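PDB 5LND: fimbrial protein MyfA from Yersinia enterocolitica, which forms the repeating major subunit of the Myf fimbria, a protease-resistant surface polymer of pathogenic strains that is a probable virulence factor. Local coordinates for residues G33-S46 with E98-E110. Numbering follows the deposited sequence.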
ATOM      1  N   GLY B  33      20.874 -33.286  -8.017  1.00 23.87           N
ATOM      2  CA  GLY B  33      20.051 -34.478  -7.969  1.00 24.23           C
ATOM      3  C   GLY B  33      18.917 -34.356  -8.963  1.00 25.63           C
ATOM      4  O   GLY B  33      18.548 -33.248  -9.350  1.00 24.35           O
ATOM      5  N   GLU B  34      18.366 -35.490  -9.383  1.00 28.21           N
ATOM      6  CA  GLU B  34      17.329 -35.496 -10.411  1.00 27.06           C
ATOM      7  C   GLU B  34      16.010 -34.907  -9.896  1.00 26.46           C
ATOM      8  O   GLU B  34      15.528 -35.291  -8.831  1.00 26.75           O
ATOM      9  CB  GLU B  34      17.109 -36.918 -10.930  1.00 25.18           C
ATOM     10  CG  GLU B  34      16.153 -37.006 -12.116  1.00 30.91           C
ATOM     11  CD  GLU B  34      15.596 -38.403 -12.344  1.00 33.80           C
ATOM     12  OE1 GLU B  34      15.557 -39.207 -11.390  1.00 34.69           O
ATOM     13  OE2 GLU B  34      15.182 -38.692 -13.483  1.00 37.46           O
ATOM     14  N   HIS B  35      15.440 -33.971 -10.657  1.00 25.11           N
ATOM     15  CA  HIS B  35      14.180 -33.306 -10.294  1.00 23.59           C
ATOM     16  C   HIS B  35      13.444 -32.758 -11.516  1.00 20.96           C
ATOM     17  O   HIS B  35      14.052 -32.533 -12.554  1.00 21.27           O
ATOM     18  CB  HIS B  35      14.441 -32.171  -9.302  1.00 20.70           C
ATOM     19  CG  HIS B  35      15.343 -31.099  -9.832  1.00 20.62           C
ATOM     20  ND1 HIS B  35      16.717 -31.189  -9.777  1.00 23.27           N
ATOM     21  CD2 HIS B  35      15.070 -29.910 -10.422  1.00 20.70           C
ATOM     22  CE1 HIS B  35      17.251 -30.106 -10.312  1.00 22.58           C
ATOM     23  NE2 HIS B  35      16.274 -29.315 -10.714  1.00 20.75           N
ATOM     24  N   LYS B  36      12.141 -32.527 -11.382  1.00 20.74           N
ATOM     25  CA  LYS B  36      11.343 -32.006 -12.490  1.00 20.95           C
ATOM     26  C   LYS B  36      11.387 -30.485 -12.606  1.00 20.38           C
ATOM     27  O   LYS B  36      11.634 -29.944 -13.683  1.00 20.28           O
ATOM     28  CB  LYS B  36       9.894 -32.464 -12.369  1.00 21.88           C
ATOM     29  CG  LYS B  36       9.077 -32.198 -13.609  1.00 22.94           C
ATOM     30  CD  LYS B  36       7.632 -32.602 -13.407  1.00 25.67           C
ATOM     31  CE  LYS B  36       6.810 -32.344 -14.657  1.00 22.24           C
ATOM     32  NZ  LYS B  36       5.393 -32.660 -14.399  1.00 24.83           N
ATOM     33  N   GLY B  37      11.148 -29.797 -11.496  1.00 18.85           N
ATOM     34  CA  GLY B  37      11.106 -28.347 -11.517  1.00 18.08           C
ATOM     35  C   GLY B  37      10.995 -27.748 -10.134  1.00 17.72           C
ATOM     36  O   GLY B  37      11.290 -28.408  -9.137  1.00 17.89           O
ATOM     37  N   TRP B  38      10.571 -26.487 -10.084  1.00 19.87           N
ATOM     38  CA  TRP B  38      10.483 -25.735  -8.836  1.00 18.41           C
ATOM     39  C   TRP B  38       9.173 -24.956  -8.713  1.00 17.78           C
ATOM     40  O   TRP B  38       8.564 -24.581  -9.711  1.00 17.52           O
ATOM     41  CB  TRP B  38      11.655 -24.747  -8.730  1.00 17.87           C
ATOM     42  CG  TRP B  38      13.018 -25.355  -8.926  1.00 17.53           C
ATOM     43  CD1 TRP B  38      13.653 -25.581 -10.110  1.00 18.18           C
ATOM     44  CD2 TRP B  38      13.909 -25.810  -7.901  1.00 18.77           C
ATOM     45  NE1 TRP B  38      14.886 -26.145  -9.886  1.00 19.69           N
ATOM     46  CE2 TRP B  38      15.065 -26.298  -8.536  1.00 20.23           C
ATOM     47  CE3 TRP B  38      13.841 -25.847  -6.508  1.00 17.71           C
ATOM     48  CZ2 TRP B  38      16.146 -26.820  -7.820  1.00 20.23           C
ATOM     49  CZ3 TRP B  38      14.907 -26.358  -5.807  1.00 18.54           C
ATOM     50  CH2 TRP B  38      16.043 -26.840  -6.460  1.00 19.74           C
ATOM     51  N   ASN B  39       8.748 -24.728  -7.479  1.00 15.47           N
ATOM     52  CA  ASN B  39       7.703 -23.772  -7.184  1.00 15.89           C
ATOM     53  C   ASN B  39       8.286 -22.637  -6.355  1.00 15.58           C
ATOM     54  O   ASN B  39       9.168 -22.864  -5.534  1.00 16.22           O
ATOM     55  CB  ASN B  39       6.568 -24.446  -6.419  1.00 17.19           C
ATOM     56  CG  ASN B  39       5.772 -25.393  -7.280  1.00 19.14           C
ATOM     57  OD1 ASN B  39       5.580 -25.144  -8.465  1.00 18.30           O
ATOM     58  ND2 ASN B  39       5.298 -26.487  -6.689  1.00 16.88           N
ATOM     59  N   VAL B  40       7.827 -21.413  -6.596  1.00 14.26           N
ATOM     60  CA  VAL B  40       8.085 -20.322  -5.671  1.00 15.74           C
ATOM     61  C   VAL B  40       6.720 -19.808  -5.229  1.00 16.11           C
ATOM     62  O   VAL B  40       5.989 -19.218  -6.026  1.00 16.12           O
ATOM     63  CB  VAL B  40       8.934 -19.193  -6.290  1.00 14.74           C
ATOM     64  CG1 VAL B  40       9.321 -18.169  -5.231  1.00 14.17           C
ATOM     65  CG2 VAL B  40      10.167 -19.751  -6.934  1.00 12.94           C
ATOM     66  N   ARG B  41       6.368 -20.065  -3.970  1.00 15.76           N
ATOM     67  CA  ARG B  41       5.048 -19.726  -3.455  1.00 17.95           C
ATOM     68  C   ARG B  41       5.086 -18.583  -2.446  1.00 18.29           C
ATOM     69  O   ARG B  41       5.675 -18.721  -1.375  1.00 19.83           O
ATOM     70  CB  ARG B  41       4.432 -20.942  -2.769  1.00 19.54           C
ATOM     71  CG  ARG B  41       4.412 -22.211  -3.598  1.00 17.34           C
ATOM     72  CD  ARG B  41       3.488 -23.208  -2.962  1.00 18.89           C
ATOM     73  NE  ARG B  41       3.255 -24.378  -3.796  1.00 19.74           N
ATOM     74  CZ  ARG B  41       2.126 -24.588  -4.460  1.00 19.16           C
ATOM     75  NH1 ARG B  41       1.160 -23.697  -4.370  1.00 21.52           N
ATOM     76  NH2 ARG B  41       1.960 -25.673  -5.204  1.00 18.99           N
ATOM     77  N   PRO B  42       4.427 -17.461  -2.768  1.00 18.37           N
ATOM     78  CA  PRO B  42       4.365 -16.318  -1.842  1.00 17.75           C
ATOM     79  C   PRO B  42       3.713 -16.684  -0.517  1.00 18.17           C
ATOM     80  O   PRO B  42       2.783 -17.486  -0.494  1.00 20.84           O
ATOM     81  CB  PRO B  42       3.478 -15.313  -2.582  1.00 15.78           C
ATOM     82  CG  PRO B  42       3.598 -15.678  -4.025  1.00 19.16           C
ATOM     83  CD  PRO B  42       3.754 -17.179  -4.048  1.00 18.49           C
ATOM     84  N   THR B  43       4.191 -16.108   0.578  1.00 17.74           N
ATOM     85  CA  THR B  43       3.618 -16.415   1.879  1.00 17.83           C
ATOM     86  C   THR B  43       3.361 -15.152   2.690  1.00 20.78           C
ATOM     87  O   THR B  43       3.998 -14.121   2.465  1.00 19.27           O
ATOM     88  CB  THR B  43       4.504 -17.400   2.703  1.00 20.12           C
ATOM     89  OG1 THR B  43       5.685 -16.731   3.163  1.00 21.37           O
ATOM     90  CG2 THR B  43       4.890 -18.658   1.887  1.00 18.65           C
ATOM     91  N   GLY B  44       2.427 -15.236   3.631  1.00 20.38           N
ATOM     92  CA  GLY B  44       2.163 -14.127   4.526  1.00 19.30           C
ATOM     93  C   GLY B  44       1.650 -12.870   3.856  1.00 19.14           C
ATOM     94  O   GLY B  44       0.694 -12.910   3.088  1.00 21.75           O
ATOM     95  N   ALA B  45       2.296 -11.751   4.170  1.00 19.21           N
ATOM     96  CA  ALA B  45       1.980 -10.464   3.585  1.00 20.10           C
ATOM     97  C   ALA B  45       2.076 -10.528   2.065  1.00 20.86           C
ATOM     98  O   ALA B  45       1.268  -9.941   1.352  1.00 19.51           O
ATOM     99  CB  ALA B  45       2.922  -9.417   4.130  1.00 18.01           C
ATOM    100  N   SER B  46       3.066 -11.264   1.580  1.00 20.52           N
ATOM    101  CA  SER B  46       3.392 -11.281   0.169  1.00 17.17           C
ATOM    102  C   SER B  46       2.475 -12.121  -0.718  1.00 19.74           C
ATOM    103  O   SER B  46       2.752 -12.295  -1.907  1.00 20.21           O
ATOM    104  CB  SER B  46       4.834 -11.729   0.001  1.00 17.38           C
ATOM    105  OG  SER B  46       5.708 -10.780   0.561  1.00 18.42           O
ATOM    106  N   GLU B  98      10.850  -0.064   3.136  1.00 23.82           N
ATOM    107  CA  GLU B  98      11.603  -1.301   3.171  1.00 22.17           C
ATOM    108  C   GLU B  98      10.629  -2.407   2.832  1.00 21.92           C
ATOM    109  O   GLU B  98       9.800  -2.785   3.656  1.00 22.51           O
ATOM    110  CB  GLU B  98      12.203  -1.512   4.558  1.00 25.39           C
ATOM    111  CG  GLU B  98      13.093  -0.367   5.019  1.00 23.42           C
ATOM    112  CD  GLU B  98      14.311  -0.210   4.143  1.00 31.43           C
ATOM    113  OE1 GLU B  98      14.887  -1.242   3.748  1.00 31.09           O
ATOM    114  OE2 GLU B  98      14.688   0.940   3.839  1.00 37.09           O
ATOM    115  N   TYR B  99      10.708  -2.917   1.611  1.00 21.82           N
ATOM    116  CA  TYR B  99       9.700  -3.856   1.155  1.00 21.00           C
ATOM    117  C   TYR B  99      10.161  -5.291   1.249  1.00 19.17           C
ATOM    118  O   TYR B  99      11.164  -5.672   0.654  1.00 19.31           O
ATOM    119  CB  TYR B  99       9.321  -3.565  -0.278  1.00 19.73           C
ATOM    120  CG  TYR B  99       8.613  -2.271  -0.536  1.00 20.23           C
ATOM    121  CD1 TYR B  99       7.232  -2.231  -0.621  1.00 20.26           C
ATOM    122  CD2 TYR B  99       9.324  -1.100  -0.759  1.00 20.62           C
ATOM    123  CE1 TYR B  99       6.573  -1.064  -0.895  1.00 20.30           C
ATOM    124  CE2 TYR B  99       8.669   0.080  -1.033  1.00 22.67           C
ATOM    125  CZ  TYR B  99       7.296   0.087  -1.092  1.00 21.20           C
ATOM    126  OH  TYR B  99       6.628   1.250  -1.368  1.00 21.43           O
ATOM    127  N   GLN B 100       9.395  -6.091   1.975  1.00 19.07           N
ATOM    128  CA  GLN B 100       9.766  -7.470   2.221  1.00 19.44           C
ATOM    129  C   GLN B 100       8.963  -8.445   1.380  1.00 18.41           C
ATOM    130  O   GLN B 100       7.752  -8.322   1.245  1.00 19.34           O
ATOM    131  CB  GLN B 100       9.564  -7.797   3.695  1.00 20.77           C
ATOM    132  CG  GLN B 100      10.120  -9.136   4.103  1.00 20.63           C
ATOM    133  CD  GLN B 100       9.751  -9.511   5.524  1.00 24.30           C
ATOM    134  OE1 GLN B 100       8.644  -9.236   5.987  1.00 23.38           O
ATOM    135  NE2 GLN B 100      10.677 -10.160   6.220  1.00 25.58           N
ATOM    136  N   PHE B 101       9.652  -9.415   0.807  1.00 21.36           N
ATOM    137  CA  PHE B 101       8.974 -10.550   0.228  1.00 17.59           C
ATOM    138  C   PHE B 101       9.307 -11.786   1.049  1.00 18.53           C
ATOM    139  O   PHE B 101      10.462 -12.028   1.400  1.00 18.37           O
ATOM    140  CB  PHE B 101       9.362 -10.747  -1.232  1.00 15.76           C
ATOM    141  CG  PHE B 101       8.714 -11.937  -1.861  1.00 18.32           C
ATOM    142  CD1 PHE B 101       7.449 -11.836  -2.423  1.00 16.62           C
ATOM    143  CD2 PHE B 101       9.360 -13.170  -1.874  1.00 16.63           C
ATOM    144  CE1 PHE B 101       6.849 -12.940  -2.999  1.00 16.33           C
ATOM    145  CE2 PHE B 101       8.769 -14.277  -2.446  1.00 15.86           C
ATOM    146  CZ  PHE B 101       7.512 -14.165  -3.007  1.00 18.53           C
ATOM    147  N   THR B 102       8.269 -12.549   1.366  1.00 18.85           N
ATOM    148  CA  THR B 102       8.415 -13.838   2.000  1.00 17.75           C
ATOM    149  C   THR B 102       7.792 -14.872   1.083  1.00 16.70           C
ATOM    150  O   THR B 102       6.794 -14.606   0.403  1.00 15.95           O
ATOM    151  CB  THR B 102       7.732 -13.871   3.379  1.00 20.41           C
ATOM    152  OG1 THR B 102       6.359 -13.469   3.266  1.00 19.03           O
ATOM    153  CG2 THR B 102       8.441 -12.940   4.331  1.00 19.77           C
ATOM    154  N   GLY B 103       8.399 -16.048   1.046  1.00 18.01           N
ATOM    155  CA  GLY B 103       7.882 -17.120   0.226  1.00 19.60           C
ATOM    156  C   GLY B 103       8.515 -18.451   0.559  1.00 18.46           C
ATOM    157  O   GLY B 103       9.455 -18.519   1.350  1.00 16.82           O
ATOM    158  N   ARG B 104       7.989 -19.510  -0.048  1.00 20.73           N
ATOM    159  CA  ARG B 104       8.505 -20.857   0.157  1.00 18.24           C
ATOM    160  C   ARG B 104       8.904 -21.466  -1.171  1.00 17.23           C
ATOM    161  O   ARG B 104       8.115 -21.497  -2.115  1.00 18.84           O
ATOM    162  CB  ARG B 104       7.454 -21.740   0.817  1.00 20.44           C
ATOM    163  CG  ARG B 104       7.861 -23.193   0.924  1.00 19.15           C
ATOM    164  CD  ARG B 104       6.871 -23.988   1.744  1.00 21.83           C
ATOM    165  NE  ARG B 104       5.626 -24.225   1.023  1.00 23.15           N
ATOM    166  CZ  ARG B 104       4.513 -23.508   1.178  1.00 26.95           C
ATOM    167  NH1 ARG B 104       4.474 -22.496   2.037  1.00 25.06           N
ATOM    168  NH2 ARG B 104       3.433 -23.803   0.472  1.00 24.99           N
ATOM    169  N   VAL B 105      10.139 -21.937  -1.244  1.00 15.76           N
ATOM    170  CA  VAL B 105      10.625 -22.599  -2.441  1.00 19.63           C
ATOM    171  C   VAL B 105      10.356 -24.092  -2.336  1.00 17.50           C
ATOM    172  O   VAL B 105      10.527 -24.671  -1.274  1.00 17.95           O
ATOM    173  CB  VAL B 105      12.117 -22.348  -2.641  1.00 19.91           C
ATOM    174  CG1 VAL B 105      12.610 -23.057  -3.878  1.00 17.93           C
ATOM    175  CG2 VAL B 105      12.361 -20.867  -2.778  1.00 18.30           C
ATOM    176  N   GLU B 106       9.918 -24.703  -3.433  1.00 17.48           N
ATOM    177  CA  GLU B 106       9.670 -26.139  -3.464  1.00 17.54           C
ATOM    178  C   GLU B 106      10.290 -26.808  -4.695  1.00 18.14           C
ATOM    179  O   GLU B 106      10.077 -26.365  -5.817  1.00 18.22           O
ATOM    180  CB  GLU B 106       8.169 -26.409  -3.444  1.00 17.85           C
ATOM    181  CG  GLU B 106       7.420 -25.813  -2.277  1.00 16.44           C
ATOM    182  CD  GLU B 106       5.933 -26.051  -2.389  1.00 21.37           C
ATOM    183  OE1 GLU B 106       5.466 -26.260  -3.526  1.00 22.95           O
ATOM    184  OE2 GLU B 106       5.234 -26.039  -1.351  1.00 20.04           O
ATOM    185  N   GLU B 107      11.048 -27.877  -4.475  1.00 17.85           N
ATOM    186  CA  GLU B 107      11.582 -28.689  -5.563  1.00 19.24           C
ATOM    187  C   GLU B 107      10.687 -29.900  -5.752  1.00 19.28           C
ATOM    188  O   GLU B 107      10.380 -30.591  -4.782  1.00 18.39           O
ATOM    189  CB  GLU B 107      12.988 -29.170  -5.217  1.00 20.08           C
ATOM    190  CG  GLU B 107      13.626 -30.062  -6.274  1.00 20.65           C
ATOM    191  CD  GLU B 107      14.933 -30.696  -5.814  1.00 21.90           C
ATOM    192  OE1 GLU B 107      15.194 -30.744  -4.599  1.00 19.49           O
ATOM    193  OE2 GLU B 107      15.702 -31.154  -6.676  1.00 21.56           O
ATOM    194  N   TYR B 108      10.277 -30.173  -6.991  1.00 19.76           N
ATOM    195  CA  TYR B 108       9.412 -31.323  -7.245  1.00 17.74           C
ATOM    196  C   TYR B 108       9.988 -32.340  -8.229  1.00 20.98           C
ATOM    197  O   TYR B 108      10.938 -32.054  -8.953  1.00 18.86           O
ATOM    198  CB  TYR B 108       7.988 -30.894  -7.637  1.00 19.24           C
ATOM    199  CG  TYR B 108       7.878 -29.984  -8.841  1.00 17.13           C
ATOM    200  CD1 TYR B 108       7.987 -30.480 -10.131  1.00 16.71           C
ATOM    201  CD2 TYR B 108       7.619 -28.634  -8.684  1.00 18.33           C
ATOM    202  CE1 TYR B 108       7.868 -29.653 -11.225  1.00 16.66           C
ATOM    203  CE2 TYR B 108       7.498 -27.796  -9.773  1.00 16.29           C
ATOM    204  CZ  TYR B 108       7.631 -28.308 -11.042  1.00 18.39           C
ATOM    205  OH  TYR B 108       7.514 -27.479 -12.138  1.00 17.81           O
ATOM    206  N   VAL B 109       9.417 -33.540  -8.221  1.00 22.14           N
ATOM    207  CA  VAL B 109       9.842 -34.590  -9.132  1.00 22.61           C
ATOM    208  C   VAL B 109       8.681 -35.077  -9.966  1.00 24.93           C
ATOM    209  O   VAL B 109       7.524 -34.811  -9.644  1.00 24.89           O
ATOM    210  CB  VAL B 109      10.476 -35.809  -8.411  1.00 23.00           C
ATOM    211  CG1 VAL B 109      11.763 -35.418  -7.714  1.00 22.37           C
ATOM    212  CG2 VAL B 109       9.481 -36.474  -7.449  1.00 20.47           C
ATOM    213  N   GLU B 110       9.006 -35.791 -11.041  1.00 28.95           N
ATOM    214  CA  GLU B 110       8.008 -36.439 -11.884  1.00 29.59           C
ATOM    215  C   GLU B 110       7.324 -37.572 -11.128  1.00 30.76           C
ATOM    216  O   GLU B 110       7.987 -38.412 -10.516  1.00 30.56           O
ATOM    217  CB  GLU B 110       8.660 -36.995 -13.152  1.00 29.76           C
ATOM    218  CG  GLU B 110       9.160 -35.940 -14.134  1.00 32.24           C
ATOM    219  CD  GLU B 110      10.667 -36.011 -14.381  1.00 43.62           C
ATOM    220  OE1 GLU B 110      11.242 -37.120 -14.338  1.00 48.80           O
ATOM    221  OE2 GLU B 110      11.277 -34.949 -14.619  1.00 42.56           O
TER
HETATM  222  O   HOH W   1       3.304 -28.020  -4.148  1.00 20.66           O
HETATM  223  O   HOH W   2       7.828 -17.728   4.116  1.00 20.06           O
HETATM  224  O   HOH W   3       5.733 -10.861   3.185  1.00 23.02           O
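Tyr108 lays one ring face over the backbone of Gly37, whose CA stands 3.8 Å from the ring centroid in a CH-pi contact. With chi1 at 57°, its CG sits between the backbone N and carbonyl carbon, folding the ring across the opposing strand, while the extended chain of Lys36 runs past the ring edge. A classic beta bulge sets Lys36 and Gly37 opposite Tyr108: Lys36 N donates to Tyr108 O at 2.8 Å and Gly37 N more weakly to the same oxygen. From here to Pro42 and Gly103 the strands pair in antiparallel register. On the face bearing Asn39, Arg41, Arg104 and Glu106, one carboxylate is gripped at both oxygens. Glu106 OE1 takes Asn39 ND2 nearly along its C-O axis and Arg41 NE, 2.9 Å away, from above the carboxylate plane; Glu106 OE2 receives Arg104 NE at 3.0 Å. The Arg41 and Arg104 side chains run side by side, guanidinium planes 10° apart, and the shared carboxylate probably offsets their like charge. Across the sheet, Glu107 CG covers a face of the Trp38 six-membered ring, 4.1 Å from its centroid. One more backbone bond, Thr43 N to Thr102 O, follows; residues 43-46 then turn, Thr102 OG1 donating to Thr43 O (2.6 Å) and Ser46 N, within the turn, reaching it from the opposite face. Within this Ig-like beta sandwich, strand 37-52 lies between strands 72-75 and 97-108, the latter also paired with strand 118-130, probably the donor strand completing this self-complemented subunit, while Trp38, Val40, Phe101 and Val105 pack against strand 22-30.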